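Phosphoribosylamine--glycine ligase (Thermotoga maritima, PDB 1VKZ) catalyses the ATP-dependent joining of glycine to 5-phosphoribosylamine, giving glycinamide ribonucleotide in the second step of de novo purine synthesis. Local coordinates at residues Pro227-Met232 / Gly337-Pro342; Gly24-Ala29 / Pro293-Ile298; Val331-Arg336 / Leu376-Thr381. One frame throughout, in Å; residues are numbered along the deposited sequence.

Contact 1: residues Pro227-Met232 / Gly337-Pro342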
# COMPACT_ATOMS: atom_id res chain seq x y z
N PRO A 227 16.16 -1.13 8.90
CA PRO A 227 15.79 -1.13 7.49
C PRO A 227 14.38 -0.65 7.26
O PRO A 227 13.56 -0.72 8.15
CB PRO A 227 15.86 -2.61 7.11
CG PRO A 227 15.54 -3.34 8.37
CD PRO A 227 16.24 -2.51 9.43
N ASN A 228 14.10 -0.20 6.06
CA ASN A 228 12.74 0.06 5.63
C ASN A 228 12.03 -1.26 5.48
O ASN A 228 12.65 -2.27 5.16
CB ASN A 228 12.71 0.79 4.28
CG ASN A 228 12.88 2.31 4.41
OD1 ASN A 228 12.03 2.99 5.01
ND2 ASN A 228 13.96 2.86 3.83
N THR A 229 10.72 -1.24 5.74
CA THR A 229 9.85 -2.41 5.62
C THR A 229 8.64 -1.95 4.82
O THR A 229 8.54 -0.80 4.44
CB THR A 229 9.37 -2.94 7.02
OG1 THR A 229 8.55 -1.98 7.68
CG2 THR A 229 10.52 -3.14 7.96
N GLY A 230 7.71 -2.87 4.60
CA GLY A 230 6.47 -2.55 3.91
C GLY A 230 5.43 -1.95 4.83
O GLY A 230 4.30 -1.66 4.34
N GLY A 231 5.80 -1.85 6.14
CA GLY A 231 5.11 -1.10 7.20
C GLY A 231 4.99 -1.80 8.55
O GLY A 231 4.45 -2.88 8.63
N MSE A 232 5.44 -1.16 9.63
CA MSE A 232 5.44 -1.78 10.98
C MSE A 232 4.26 -1.38 11.90
O MSE A 232 4.11 -1.84 13.03
CB MSE A 232 6.76 -1.53 11.67
CG MSE A 232 7.89 -2.28 11.01
SE MSE A 232 7.64 -4.24 11.13
CE MSE A 232 8.27 -4.57 13.09
N GLY A 337 14.08 -11.65 11.58
CA GLY A 337 14.71 -11.65 10.25
C GLY A 337 14.07 -10.71 9.24
O GLY A 337 14.71 -10.36 8.24
N TYR A 338 12.83 -10.29 9.49
CA TYR A 338 12.12 -9.38 8.62
C TYR A 338 12.80 -8.03 8.57
O TYR A 338 13.08 -7.50 9.64
CB TYR A 338 10.68 -9.18 9.15
CG TYR A 338 9.83 -8.25 8.28
CD1 TYR A 338 9.44 -8.65 7.01
CD2 TYR A 338 9.42 -7.00 8.73
CE1 TYR A 338 8.67 -7.84 6.20
CE2 TYR A 338 8.65 -6.17 7.91
CZ TYR A 338 8.29 -6.59 6.63
OH TYR A 338 7.52 -5.79 5.78
N PRO A 339 13.05 -7.43 7.40
CA PRO A 339 12.59 -7.91 6.09
C PRO A 339 13.53 -8.78 5.25
O PRO A 339 13.06 -9.52 4.39
CB PRO A 339 12.32 -6.60 5.32
CG PRO A 339 12.97 -5.50 6.14
CD PRO A 339 13.74 -6.14 7.25
N ASP A 340 14.84 -8.71 5.48
CA ASP A 340 15.78 -9.30 4.54
C ASP A 340 15.73 -10.84 4.48
O ASP A 340 16.21 -11.44 3.51
CB ASP A 340 17.19 -8.81 4.84
CG ASP A 340 17.37 -7.31 4.59
OD1 ASP A 340 16.35 -6.58 4.43
OD2 ASP A 340 18.51 -6.78 4.52
N ALA A 341 15.15 -11.47 5.50
CA ALA A 341 15.21 -12.92 5.63
C ALA A 341 14.35 -13.38 6.79
O ALA A 341 14.89 -13.78 7.82
CB ALA A 341 16.67 -13.35 5.87
N PRO A 342 13.02 -13.33 6.66
CA PRO A 342 12.13 -13.67 7.78
C PRO A 342 12.20 -15.14 8.07
O PRO A 342 12.39 -15.93 7.14
CB PRO A 342 10.73 -13.29 7.27
CG PRO A 342 10.82 -13.32 5.78
CD PRO A 342 12.26 -12.98 5.45
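Y338 brings the CE2 side of its ring obliquely against T229 and carries its hydroxyl to the turn that follows. The backbone N of G230 donates to Y338 OH over 3.2 Å, with an N-H...O angle of 161°, the one hydrogen bond between the segments. Beside it, T229 CB sits 3.4 Å from Y338 CE2, the two side chains crossing at about a right angle. Selenomethionine M232 comes to the ring from its edge: SE lies 3.9 Å from Y338 CE2 and 75° off the ring normal, a Met-aromatic contact. P339 follows Y338 through a cis peptide bond, and its CB rests over one face of the tyrosine ring near the rim. Its ring also meets the start of the other segment, P339 CD packing 3.5 Å from P227 CG and P339 CG lying 3.4 Å from N228 O. Y338 reaches this far because CG is anti to the backbone N (chi1 -179°), which extends the ring out of its loop. Within its own segment the turn is held by T229: its OG1 accepts from G231 N at 3.2 Å, an ST turn, and is also hydrogen-bonded to the carbonyl of K218 in strand 215-219. L220 packs against P227, T229 and M232. The C-domain loop after strand 327-334 is thus joined to an ATP-grasp segment, with P339 close to K155 of the predicted ATP site. One directional bond amid mostly apolar contacts suggests that packing does most to set the tyrosine's orientation, while the G230 N-H fixes where its hydroxyl ends.

Contact 2: residues Gly24-Ala29 / Pro293-Ile298; sequences GGREHA and PETEVI
Two helix starts pack side by side here, that of helix 25-36 from the N-domain region and that of helix 294-301 from the ATP-grasp region; the axes of the pieces 25-29 and 294-298 come within 8.3 Å and run 24° from parallel. T295 leans on the aliphatic part of R26, with T295 OG1 3.4 Å from R26 CG. The same hydroxyl is hydrogen-bonded to the carbonyl of G291. One turn further on, A29 CB packs 3.9 Å from E296 CA. The E296 chain bends at chi2 (85°) and brings its carboxylate against the first turn, OE2 lying 3.2 Å from G25 C. R26 N is also near this oxygen, but at a poor angle, and bonds instead to D292. Helix 25-36 follows strand 17-22 of a parallel sheet through the glycine-rich turn at G24 and G25, as in Rossmann-like folds, and the bare G25 leaves space for the carboxylate. R26 carries its guanidinium past T295: NE makes a salt bridge with E27 OE2 at 3.2 Å, in the guanidinium plane but from above the carboxylate plane, while NH1 bonds to the carbonyl of L290. E27 OE1 in turn accepts from G24 N at 2.9 Å.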
# COMPACT_ATOMS: atom_id res chain seq x y z
N GLY A 24 -2.43 -11.08 2.38
CA GLY A 24 -1.95 -10.24 3.46
C GLY A 24 -3.07 -9.74 4.33
O GLY A 24 -4.19 -10.13 4.15
N GLY A 25 -2.74 -8.88 5.29
CA GLY A 25 -3.71 -8.30 6.21
C GLY A 25 -4.64 -7.30 5.57
O GLY A 25 -5.77 -7.15 6.01
N ARG A 26 -4.18 -6.63 4.51
CA ARG A 26 -5.02 -5.75 3.68
C ARG A 26 -6.17 -6.53 3.11
O ARG A 26 -7.32 -6.14 3.22
CB ARG A 26 -4.16 -5.19 2.56
CG ARG A 26 -4.82 -4.38 1.48
CD ARG A 26 -3.81 -3.78 0.49
NE ARG A 26 -2.91 -4.79 -0.07
CZ ARG A 26 -1.65 -4.59 -0.51
NH1 ARG A 26 -1.07 -3.40 -0.48
NH2 ARG A 26 -0.96 -5.62 -0.99
N GLU A 27 -5.84 -7.69 2.56
CA GLU A 27 -6.80 -8.54 1.91
C GLU A 27 -7.78 -9.07 2.95
O GLU A 27 -9.00 -9.06 2.73
CB GLU A 27 -6.07 -9.68 1.23
CG GLU A 27 -5.34 -9.28 -0.05
CD GLU A 27 -4.03 -8.50 0.13
OE1 GLU A 27 -3.33 -8.62 1.17
OE2 GLU A 27 -3.67 -7.79 -0.80
N HIS A 28 -7.25 -9.51 4.08
CA HIS A 28 -8.07 -10.02 5.14
C HIS A 28 -8.92 -8.89 5.72
O HIS A 28 -10.09 -9.08 5.97
CB HIS A 28 -7.20 -10.71 6.21
CG HIS A 28 -7.99 -11.37 7.30
ND1 HIS A 28 -7.44 -11.69 8.52
CD2 HIS A 28 -9.28 -11.76 7.35
CE1 HIS A 28 -8.36 -12.25 9.28
NE2 HIS A 28 -9.50 -12.29 8.61
N ALA A 29 -8.35 -7.72 5.91
CA ALA A 29 -9.13 -6.57 6.34
C ALA A 29 -10.29 -6.27 5.37
O ALA A 29 -11.45 -6.12 5.78
CB ALA A 29 -8.25 -5.39 6.53
N PRO A 293 0.28 -1.51 6.10
CA PRO A 293 -0.95 -1.73 6.84
C PRO A 293 -1.94 -0.57 6.92
O PRO A 293 -2.70 -0.52 7.88
CB PRO A 293 -0.42 -2.02 8.21
CG PRO A 293 0.86 -1.23 8.31
CD PRO A 293 1.26 -0.80 6.94
N GLU A 294 -1.98 0.34 5.94
CA GLU A 294 -2.97 1.43 6.03
C GLU A 294 -4.41 0.94 5.91
O GLU A 294 -5.30 1.47 6.52
CB GLU A 294 -2.74 2.50 4.97
CG GLU A 294 -1.50 3.35 5.19
CD GLU A 294 -0.35 2.94 4.30
OE1 GLU A 294 -0.15 1.73 4.14
OE2 GLU A 294 0.33 3.84 3.77
N THR A 295 -4.63 -0.04 5.05
CA THR A 295 -5.98 -0.59 4.83
C THR A 295 -6.61 -1.12 6.10
O THR A 295 -7.78 -0.85 6.38
CB THR A 295 -5.93 -1.72 3.76
OG1 THR A 295 -5.56 -1.21 2.46
CG2 THR A 295 -7.32 -2.37 3.55
N GLU A 296 -5.83 -1.89 6.86
CA GLU A 296 -6.25 -2.42 8.18
C GLU A 296 -6.85 -1.29 9.00
O GLU A 296 -7.91 -1.42 9.57
CB GLU A 296 -5.05 -3.04 8.93
CG GLU A 296 -4.57 -4.37 8.38
CD GLU A 296 -3.57 -4.30 7.23
OE1 GLU A 296 -3.62 -3.39 6.35
OE2 GLU A 296 -2.74 -5.22 7.17
N VAL A 297 -6.16 -0.16 9.05
CA VAL A 297 -6.60 0.96 9.88
C VAL A 297 -7.85 1.62 9.32
O VAL A 297 -8.79 1.88 10.04
CB VAL A 297 -5.47 1.98 10.09
CG1 VAL A 297 -5.96 3.15 10.91
CG2 VAL A 297 -4.36 1.33 10.84
N ILE A 298 -7.81 1.93 8.03
CA ILE A 298 -8.91 2.60 7.35
C ILE A 298 -10.17 1.78 7.50
O ILE A 298 -11.19 2.28 7.90
CB ILE A 298 -8.55 2.80 5.84
CG1 ILE A 298 -7.43 3.84 5.69
CG2 ILE A 298 -9.79 3.25 5.05
CD1 ILE A 298 -6.62 3.81 4.28

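Contact 3: residues Val331-Arg336 / Leu376-Thr381; sequences VVLAAR and LHCMGT
Four backbone hydrogen bonds tie V331 and L333 to C378 and L376. V331 N donates to C378 O over 2.9 Å, and C378 N returns the bond to V331 O. The next ring repeats this, L333 N to L376 O at 2.8 Å and L376 N to L333 O at 3.1 Å. Between them V332 and H377 form the non-hydrogen-bonded pair, where V332 CA lies 3.4 Å from L376 O in a CA-H...O contact. Strands 327-334 and 374-382 are central neighbours in a six-stranded antiparallel sheet that also takes in strands 215-219 and 233-236 from the ATP-grasp region. V332 and H377 share one face and lie alongside each other, V332 CG2 being 3.8 Å from H377 ND1. The imidazole nitrogen ND1 is hydrogen-bonded to D330, the residue just before V331. V331, L333, L376 and C378 occupy the other face. There L333 CD1 reaches both C378 SG, at 3.8 Å, and L376 CD1, at 4.2 Å. L333 CG stands anti to the carbonyl carbon (chi1 -41°), which sends the leucine tip across to the partner strand. Helix 385-398 covers this face, with A392, Y393, L395 and A396 against V331, C378 and L333. Paired backbone polar groups run between two unlike surfaces, an apolar one buried under a helix and one where a histidine held by D330 lies against E296 in the first turn of helix 294-301.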
# COMPACT_ATOMS: atom_id res chain seq x y z
N VAL A 331 -0.69 -2.51 15.32
CA VAL A 331 0.64 -2.93 15.68
C VAL A 331 0.91 -4.20 14.88
O VAL A 331 0.24 -5.20 15.08
CB VAL A 331 0.87 -3.18 17.22
CG1 VAL A 331 2.22 -3.87 17.48
CG2 VAL A 331 0.80 -1.91 18.02
N VAL A 332 1.89 -4.13 13.99
CA VAL A 332 2.29 -5.25 13.20
C VAL A 332 3.27 -6.11 14.02
O VAL A 332 4.29 -5.60 14.52
CB VAL A 332 2.95 -4.79 11.87
CG1 VAL A 332 3.28 -6.01 10.99
CG2 VAL A 332 2.05 -3.83 11.10
N LEU A 333 2.95 -7.40 14.17
CA LEU A 333 3.96 -8.40 14.57
C LEU A 333 4.56 -9.08 13.34
O LEU A 333 3.85 -9.64 12.50
CB LEU A 333 3.38 -9.43 15.53
CG LEU A 333 2.45 -8.87 16.59
CD1 LEU A 333 1.82 -10.04 17.35
CD2 LEU A 333 3.19 -7.94 17.47
N ALA A 334 5.88 -9.00 13.25
CA ALA A 334 6.64 -9.61 12.17
C ALA A 334 7.59 -10.68 12.71
O ALA A 334 7.79 -10.83 13.92
CB ALA A 334 7.39 -8.54 11.41
N ALA A 335 8.16 -11.45 11.80
CA ALA A 335 9.07 -12.51 12.18
C ALA A 335 10.47 -11.98 12.42
O ALA A 335 10.89 -11.00 11.82
CB ALA A 335 9.10 -13.55 11.09
N ARG A 336 11.21 -12.67 13.27
CA ARG A 336 12.64 -12.43 13.36
C ARG A 336 13.26 -12.61 11.99
O ARG A 336 13.00 -13.61 11.30
CB ARG A 336 13.29 -13.40 14.34
CG ARG A 336 14.81 -13.26 14.37
CD ARG A 336 15.50 -14.20 15.30
NE ARG A 336 15.13 -13.92 16.68
CZ ARG A 336 14.40 -14.70 17.46
NH1 ARG A 336 13.91 -15.87 17.03
NH2 ARG A 336 14.17 -14.31 18.71
N LEU A 376 1.15 -10.93 11.80
CA LEU A 376 -0.14 -10.47 12.29
C LEU A 376 -0.23 -8.96 12.40
O LEU A 376 0.75 -8.28 12.69
CB LEU A 376 -0.43 -11.04 13.70
CG LEU A 376 -0.41 -12.56 13.78
CD1 LEU A 376 -0.07 -13.04 15.17
CD2 LEU A 376 -1.74 -13.13 13.34
N HIS A 377 -1.46 -8.47 12.25
CA HIS A 377 -1.81 -7.12 12.55
C HIS A 377 -2.70 -7.16 13.78
O HIS A 377 -3.79 -7.68 13.73
CB HIS A 377 -2.48 -6.55 11.34
CG HIS A 377 -1.63 -6.63 10.12
ND1 HIS A 377 -1.02 -5.53 9.56
CD2 HIS A 377 -1.20 -7.70 9.41
CE1 HIS A 377 -0.29 -5.91 8.53
NE2 HIS A 377 -0.39 -7.22 8.41
N CYS A 378 -2.20 -6.60 14.89
CA CYS A 378 -3.00 -6.42 16.11
C CYS A 378 -3.69 -5.05 16.16
O CYS A 378 -3.04 -4.00 16.14
CB CYS A 378 -2.13 -6.63 17.32
SG CYS A 378 -1.61 -8.34 17.48
N MSE A 379 -5.01 -5.05 16.17
CA MSE A 379 -5.77 -3.80 16.11
C MSE A 379 -6.22 -3.38 17.50
O MSE A 379 -6.65 -4.21 18.30
CB MSE A 379 -7.01 -3.91 15.20
CG MSE A 379 -6.77 -4.52 13.80
SE MSE A 379 -5.50 -3.50 12.70
CE MSE A 379 -4.09 -4.40 13.03
N GLY A 380 -6.10 -2.08 17.77
CA GLY A 380 -6.69 -1.45 18.91
C GLY A 380 -7.65 -0.42 18.39
O GLY A 380 -7.41 0.15 17.34
N THR A 381 -8.73 -0.18 19.14
CA THR A 381 -9.72 0.82 18.80
C THR A 381 -10.09 1.61 20.04
O THR A 381 -10.00 1.09 21.13
CB THR A 381 -11.01 0.16 18.22
OG1 THR A 381 -11.49 -0.83 19.13
CG2 THR A 381 -10.73 -0.60 16.94

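Overall arrangement
Along the chain the first segments of contacts 2 and 1 come in that order, then 293-298 closes contact 2, segment 331-336 opens contact 3, 337-342 closes contact 1 and 376-381 closes contact 3. The centres of contacts 2 and 3 are about 11 Å apart, those of 1 and 3 about 13 Å, and those of 1 and 2 about 17 Å. P293 sits where all three meet, touching G231, V332 and H377, while the backbone carbonyl of M232 packs on V332. Residues 331-342 run directly from contact 3 into contact 1. N-domain, ATP-grasp and C-domain regions thus converge, contact 2 lying near the predicted metal ligand N287.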